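Local coordinates for nonsense-mediated mRNA decay protein 2 (Saccharomyces cerevisiae, PDB 4LUN) that takes part in nonsense-mediated decay of mRNAs with premature stop codons and interacts through its C-terminus, absent from this N-terminal MIF4G-domain fragment, with the helicase Upf1, at residues A[94-97]-A[98-102]; A[58-62]-A[63-67]. All coordinates share one frame; numbering follows the deposited sequence.

Interaction 1 of 2, residues A[94-97]-A[98-102]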
ATOM      1  N   VAL A  94      -5.423   7.665 -10.897  1.00 25.46           N
ATOM      2  CA  VAL A  94      -4.309   8.609 -10.852  1.00 22.60           C
ATOM      3  C   VAL A  94      -4.584   9.863 -11.696  1.00 27.03           C
ATOM      4  O   VAL A  94      -4.329  10.980 -11.256  1.00 25.02           O
ATOM      5  CB  VAL A  94      -2.982   7.958 -11.303  1.00 24.56           C
ATOM      6  CG1 VAL A  94      -1.902   9.018 -11.485  1.00 26.27           C
ATOM      7  CG2 VAL A  94      -2.542   6.891 -10.302  1.00 26.14           C
ATOM      8  N   GLU A  95      -5.106   9.674 -12.905  1.00 28.59           N
ATOM      9  CA  GLU A  95      -5.404  10.806 -13.781  1.00 26.99           C
ATOM     10  C   GLU A  95      -6.511  11.692 -13.215  1.00 26.92           C
ATOM     11  O   GLU A  95      -6.431  12.916 -13.279  1.00 24.08           O
ATOM     12  CB  GLU A  95      -5.795  10.321 -15.177  1.00 31.09           C
ATOM     13  CG  GLU A  95      -4.661   9.675 -15.955  1.00 33.19           C
ATOM     14  CD  GLU A  95      -3.748  10.682 -16.631  1.00 37.11           C
ATOM     15  OE1 GLU A  95      -4.023  11.904 -16.563  1.00 39.39           O
ATOM     16  OE2 GLU A  95      -2.754  10.245 -17.246  1.00 36.01           O
ATOM     17  N   ILE A  96      -7.545  11.060 -12.672  1.00 27.34           N
ATOM     18  CA  ILE A  96      -8.663  11.769 -12.061  1.00 28.18           C
ATOM     19  C   ILE A  96      -8.246  12.553 -10.817  1.00 29.21           C
ATOM     20  O   ILE A  96      -8.600  13.721 -10.663  1.00 25.17           O
ATOM     21  CB  ILE A  96      -9.789  10.786 -11.704  1.00 30.40           C
ATOM     22  CG1 ILE A  96     -10.354  10.160 -12.980  1.00 33.37           C
ATOM     23  CG2 ILE A  96     -10.881  11.476 -10.903  1.00 31.04           C
ATOM     24  CD1 ILE A  96     -11.148   8.887 -12.738  1.00 31.03           C
ATOM     25  N   ILE A  97      -7.491  11.922  -9.928  1.00 23.27           N
ATOM     26  CA  ILE A  97      -7.027  12.616  -8.730  1.00 23.26           C
ATOM     27  C   ILE A  97      -6.077  13.751  -9.098  1.00 22.66           C
ATOM     28  O   ILE A  97      -6.122  14.808  -8.485  1.00 22.39           O
ATOM     29  CB  ILE A  97      -6.353  11.661  -7.719  1.00 23.59           C
ATOM     30  CG1 ILE A  97      -7.351  10.603  -7.240  1.00 29.76           C
ATOM     31  CG2 ILE A  97      -5.806  12.432  -6.517  1.00 20.47           C
ATOM     32  CD1 ILE A  97      -8.590  11.189  -6.609  1.00 32.08           C
ATOM     33  N   SER A  98      -5.226  13.534 -10.099  1.00 20.27           N
ATOM     34  CA  SER A  98      -4.308  14.577 -10.560  1.00 19.01           C
ATOM     35  C   SER A  98      -5.071  15.795 -11.078  1.00 23.03           C
ATOM     36  O   SER A  98      -4.690  16.928 -10.793  1.00 24.22           O
ATOM     37  CB  SER A  98      -3.361  14.053 -11.639  1.00 22.71           C
ATOM     38  OG  SER A  98      -2.459  13.101 -11.103  1.00 23.10           O
ATOM     39  N   GLY A  99      -6.140  15.554 -11.832  1.00 22.65           N
ATOM     40  CA  GLY A  99      -6.982  16.632 -12.333  1.00 27.27           C
ATOM     41  C   GLY A  99      -7.603  17.438 -11.211  1.00 24.93           C
ATOM     42  O   GLY A  99      -7.589  18.669 -11.228  1.00 28.81           O
ATOM     43  N   LEU A 100      -8.148  16.739 -10.224  1.00 22.32           N
ATOM     44  CA  LEU A 100      -8.775  17.392  -9.089  1.00 19.10           C
ATOM     45  C   LEU A 100      -7.743  18.167  -8.288  1.00 24.73           C
ATOM     46  O   LEU A 100      -8.012  19.275  -7.839  1.00 22.11           O
ATOM     47  CB  LEU A 100      -9.490  16.369  -8.210  1.00 23.10           C
ATOM     48  CG  LEU A 100     -10.852  15.933  -8.746  1.00 23.71           C
ATOM     49  CD1 LEU A 100     -11.283  14.638  -8.091  1.00 27.01           C
ATOM     50  CD2 LEU A 100     -11.877  17.034  -8.499  1.00 29.57           C
ATOM     51  N   HIS A 101      -6.559  17.585  -8.117  1.00 22.93           N
ATOM     52  CA  HIS A 101      -5.474  18.265  -7.420  1.00 20.30           C
ATOM     53  C   HIS A 101      -5.024  19.514  -8.189  1.00 22.21           C
ATOM     54  O   HIS A 101      -4.691  20.546  -7.597  1.00 22.56           O
ATOM     55  CB  HIS A 101      -4.287  17.303  -7.202  1.00 20.78           C
ATOM     56  CG  HIS A 101      -3.044  17.983  -6.732  1.00 16.94           C
ATOM     57  ND1 HIS A 101      -2.909  18.498  -5.461  1.00 20.19           N
ATOM     58  CD2 HIS A 101      -1.881  18.255  -7.372  1.00 18.26           C
ATOM     59  CE1 HIS A 101      -1.718  19.050  -5.335  1.00 21.55           C
ATOM     60  NE2 HIS A 101      -1.073  18.920  -6.483  1.00 19.30           N
ATOM     61  N   GLN A 102      -5.021  19.424  -9.511  1.00 22.86           N
ATOM     62  CA  GLN A 102      -4.581  20.552 -10.330  1.00 24.50           C
ATOM     63  C   GLN A 102      -5.604  21.686 -10.308  1.00 28.84           C
ATOM     64  O   GLN A 102      -5.241  22.864 -10.393  1.00 28.18           O
ATOM     65  CB  GLN A 102      -4.299  20.090 -11.758  1.00 22.63           C
ATOM     66  CG  GLN A 102      -3.008  19.284 -11.865  1.00 24.03           C
ATOM     67  CD  GLN A 102      -2.939  18.458 -13.117  1.00 30.35           C
ATOM     68  OE1 GLN A 102      -3.608  18.754 -14.103  1.00 31.41           O
ATOM     69  NE2 GLN A 102      -2.136  17.398 -13.083  1.00 25.90           N
TER

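Interaction 2 of 2, residues A[58-62]-A[63-67]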
ATOM      1  N   LYS A  58     -13.265  16.428 -18.517  1.00 43.99           N
ATOM      2  CA  LYS A  58     -14.025  17.424 -19.271  1.00 46.06           C
ATOM      3  C   LYS A  58     -14.847  18.289 -18.323  1.00 41.70           C
ATOM      4  O   LYS A  58     -14.880  19.513 -18.461  1.00 45.60           O
ATOM      5  CB  LYS A  58     -14.934  16.743 -20.295  1.00 55.61           C
ATOM      6  CG  LYS A  58     -15.522  17.685 -21.338  1.00 57.79           C
ATOM      7  CD  LYS A  58     -16.347  16.922 -22.364  1.00 56.72           C
ATOM      8  CE  LYS A  58     -17.523  16.213 -21.705  1.00 59.99           C
ATOM      9  NZ  LYS A  58     -17.494  14.733 -21.908  1.00 61.12           N
ATOM     10  N   ASP A  59     -15.504  17.646 -17.360  1.00 41.34           N
ATOM     11  CA  ASP A  59     -16.282  18.348 -16.342  1.00 41.23           C
ATOM     12  C   ASP A  59     -15.418  19.298 -15.526  1.00 41.05           C
ATOM     13  O   ASP A  59     -15.835  20.409 -15.207  1.00 42.26           O
ATOM     14  CB  ASP A  59     -16.961  17.356 -15.393  1.00 43.94           C
ATOM     15  CG  ASP A  59     -18.057  16.549 -16.067  1.00 51.97           C
ATOM     16  OD1 ASP A  59     -19.106  17.134 -16.412  1.00 49.68           O
ATOM     17  OD2 ASP A  59     -17.876  15.324 -16.235  1.00 56.27           O
ATOM     18  N   LEU A  60     -14.215  18.853 -15.175  1.00 34.47           N
ATOM     19  CA  LEU A  60     -13.289  19.695 -14.427  1.00 39.54           C
ATOM     20  C   LEU A  60     -12.889  20.931 -15.216  1.00 38.14           C
ATOM     21  O   LEU A  60     -12.526  21.955 -14.637  1.00 34.79           O
ATOM     22  CB  LEU A  60     -12.048  18.898 -14.011  1.00 34.44           C
ATOM     23  CG  LEU A  60     -12.295  18.044 -12.773  1.00 35.96           C
ATOM     24  CD1 LEU A  60     -11.198  17.003 -12.598  1.00 37.14           C
ATOM     25  CD2 LEU A  60     -12.384  18.951 -11.559  1.00 31.91           C
ATOM     26  N   SER A  61     -12.960  20.837 -16.540  1.00 37.26           N
ATOM     27  CA  SER A  61     -12.630  21.977 -17.383  1.00 37.65           C
ATOM     28  C   SER A  61     -13.869  22.769 -17.778  1.00 40.19           C
ATOM     29  O   SER A  61     -13.762  23.792 -18.452  1.00 45.05           O
ATOM     30  CB  SER A  61     -11.868  21.534 -18.638  1.00 45.73           C
ATOM     31  OG  SER A  61     -12.737  20.969 -19.601  1.00 47.93           O
ATOM     32  N   GLU A  62     -15.042  22.304 -17.356  1.00 34.86           N
ATOM     33  CA  GLU A  62     -16.294  22.978 -17.715  1.00 39.48           C
ATOM     34  C   GLU A  62     -17.122  23.385 -16.501  1.00 40.34           C
ATOM     35  O   GLU A  62     -17.805  24.413 -16.518  1.00 39.25           O
ATOM     36  CB  GLU A  62     -17.135  22.088 -18.636  1.00 40.12           C
ATOM     37  CG  GLU A  62     -16.572  21.943 -20.043  1.00 43.82           C
ATOM     38  CD  GLU A  62     -17.337  20.933 -20.881  1.00 52.75           C
ATOM     39  OE1 GLU A  62     -18.283  20.310 -20.356  1.00 54.79           O
ATOM     40  OE2 GLU A  62     -16.987  20.761 -22.068  1.00 58.91           O
ATOM     41  N   ALA A  63     -17.073  22.570 -15.454  1.00 34.64           N
ATOM     42  CA  ALA A  63     -17.894  22.808 -14.273  1.00 34.18           C
ATOM     43  C   ALA A  63     -17.151  23.578 -13.197  1.00 39.78           C
ATOM     44  O   ALA A  63     -15.950  23.384 -12.992  1.00 38.26           O
ATOM     45  CB  ALA A  63     -18.414  21.498 -13.714  1.00 34.47           C
ATOM     46  N   SER A  64     -17.883  24.454 -12.517  1.00 32.45           N
ATOM     47  CA  SER A  64     -17.415  25.099 -11.303  1.00 36.34           C
ATOM     48  C   SER A  64     -17.932  24.273 -10.143  1.00 45.74           C
ATOM     49  O   SER A  64     -19.125  24.296  -9.831  1.00 48.15           O
ATOM     50  CB  SER A  64     -17.956  26.520 -11.192  1.00 42.91           C
ATOM     51  OG  SER A  64     -17.747  27.028  -9.884  1.00 51.74           O
ATOM     52  N   LEU A  65     -17.021  23.551  -9.508  1.00 38.57           N
ATOM     53  CA  LEU A  65     -17.361  22.544  -8.514  1.00 35.12           C
ATOM     54  C   LEU A  65     -17.053  22.995  -7.087  1.00 28.03           C
ATOM     55  O   LEU A  65     -17.197  22.218  -6.142  1.00 30.77           O
ATOM     56  CB  LEU A  65     -16.580  21.270  -8.823  1.00 31.93           C
ATOM     57  CG  LEU A  65     -16.873  20.597 -10.162  1.00 33.55           C
ATOM     58  CD1 LEU A  65     -15.737  19.688 -10.581  1.00 35.85           C
ATOM     59  CD2 LEU A  65     -18.157  19.802 -10.067  1.00 35.96           C
ATOM     60  N   GLU A  66     -16.642  24.250  -6.935  1.00 30.62           N
ATOM     61  CA  GLU A  66     -16.168  24.773  -5.649  1.00 33.14           C
ATOM     62  C   GLU A  66     -17.108  24.557  -4.455  1.00 33.93           C
ATOM     63  O   GLU A  66     -16.670  24.193  -3.366  1.00 32.28           O
ATOM     64  CB  GLU A  66     -15.842  26.265  -5.780  1.00 40.41           C
ATOM     65  CG  GLU A  66     -14.919  26.793  -4.695  1.00 47.84           C
ATOM     66  CD  GLU A  66     -13.495  26.283  -4.848  1.00 45.06           C
ATOM     67  OE1 GLU A  66     -12.912  25.835  -3.838  1.00 49.99           O
ATOM     68  OE2 GLU A  66     -12.961  26.337  -5.978  1.00 49.13           O
ATOM     69  N   LYS A  67     -18.399  24.791  -4.644  1.00 33.58           N
ATOM     70  CA  LYS A  67     -19.331  24.689  -3.528  1.00 34.22           C
ATOM     71  C   LYS A  67     -19.675  23.239  -3.207  1.00 31.93           C
ATOM     72  O   LYS A  67     -20.286  22.961  -2.172  1.00 39.89           O
ATOM     73  CB  LYS A  67     -20.605  25.498  -3.789  1.00 39.25           C
ATOM     74  CG  LYS A  67     -21.004  25.572  -5.252  1.00 43.61           C
ATOM     75  CD  LYS A  67     -20.454  26.828  -5.925  1.00 43.70           C
ATOM     76  CE  LYS A  67     -19.453  26.473  -7.019  1.00 32.99           C
ATOM     77  NZ  LYS A  67     -19.844  25.227  -7.736  1.00 37.33           N
TER

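Interaction 1 of 2, residues A[94-97]-A[98-102]
Ser98 folds its hydroxymethyl group back over the carbonyl oxygen of Val94, one helical turn earlier, and CB of Ser98 lies 3.2 Å from Val94 O. With OG held beside its own backbone N (chi1 -68°), the hydroxyl is directed back along the helix and donates to that same oxygen, OG to Val94 O being 2.8 Å. Val94 O is therefore gripped twice, because it also accepts the backbone N-H of Ser98, with N to O at 2.9 Å. The two donors reach it from opposite faces of the carbonyl plane, the hydroxyl tilted 33° from that plane. OG has a further partner in Asn13 ND2 of helix 3-17, so this buried hydroxyl links two helices. Nearby, CG1 of Val94 lies alongside the hydroxyl at 4.1 Å from Ser98 OG.

All of this belongs to the regular alpha-helical i to i+4 bonding in helix 87-104, one of the helices of the HEAT-like, all-helical MIF4G domain. Gly99, Leu100 and His101 continue the pattern onto Glu95, Ile96 and Ile97; the bond from His101 N to Ile97 O measures 2.8 Å. On another flank of the helix the contact is apolar: CG2 of Ile96 meets CD1 of Leu100 at 4.3 Å, a loose approach between branch methyls, while Leu100 CG also comes within 3.7 Å of Ile96 O. Ile96 and Leu100 both pack on helix 52-60, and Ile97 is covered by Val76 and Leu80 of helix 69-81. His101 swings its ring away from the turn, with CG anti to the backbone N (chi1 169°); both ring nitrogens are engaged, ND1 with Thr109 OG1 and NE2 with Asn13 O.

Interaction 2 of 2, residues A[58-62]-A[63-67]
The chain leaves helix 52-60 through a last alpha-type turn, in which Ala63 N donates to Asp59 O, and then straightens: Ala63 and Ser64 are extended before the 3-10 turn at 66-67 leads into helix 69-81. This is an inter-helix linker of the MIF4G domain. Ala63 N lies in the carbonyl plane of Asp59, but the modelled separation of 2.5 Å from Ala63 N to Asp59 O is shorter than a normal amide hydrogen bond, so its exact length is doubtful. Asp59 O also accepts Glu62 N at 3.0 Å, so one carbonyl faces two successive amides.

Beyond the extended residues, Leu65 turns back toward the helix and crosses Leu60 at about a right angle. Both leucines carry CG anti to their own carbonyl carbon (chi1 -80° in Leu60), and they touch through one methyl each. Phe104 of helix 87-104 packs against both. The acidic groups face other partners: Asp59 forms salt bridges with Lys43 and Arg36, and Glu62 extends its chain to Arg36, while Arg103 NH1 bonds both Leu60 O and Ala63 O, tying the two sides of the turn together. At the apolar crossing, CD2 of Leu60 lies 3.6 Å from CD1 of Leu65.

Interaction 2 precedes interaction 1 in the chain, and their centres are about 13 Å apart on the same side of the chain's centre. They meet directly through Leu60, whose two methyls divide between neighbouring residues of helix 87-104. Leu60 CD2 lies 3.6 Å from Leu100 CD2, and Leu60 CD1 lies 3.9 Å from Gly99 C. Gly99 has no side chain, which is consistent with so close an approach to its backbone. Leu60 CD2 thus borders both Leu100 and Leu65, joining the linker at 63-67 to the helical segment 98-102 through a small apolar cluster. The two contacts share the interface between helices 52-60 and 87-104.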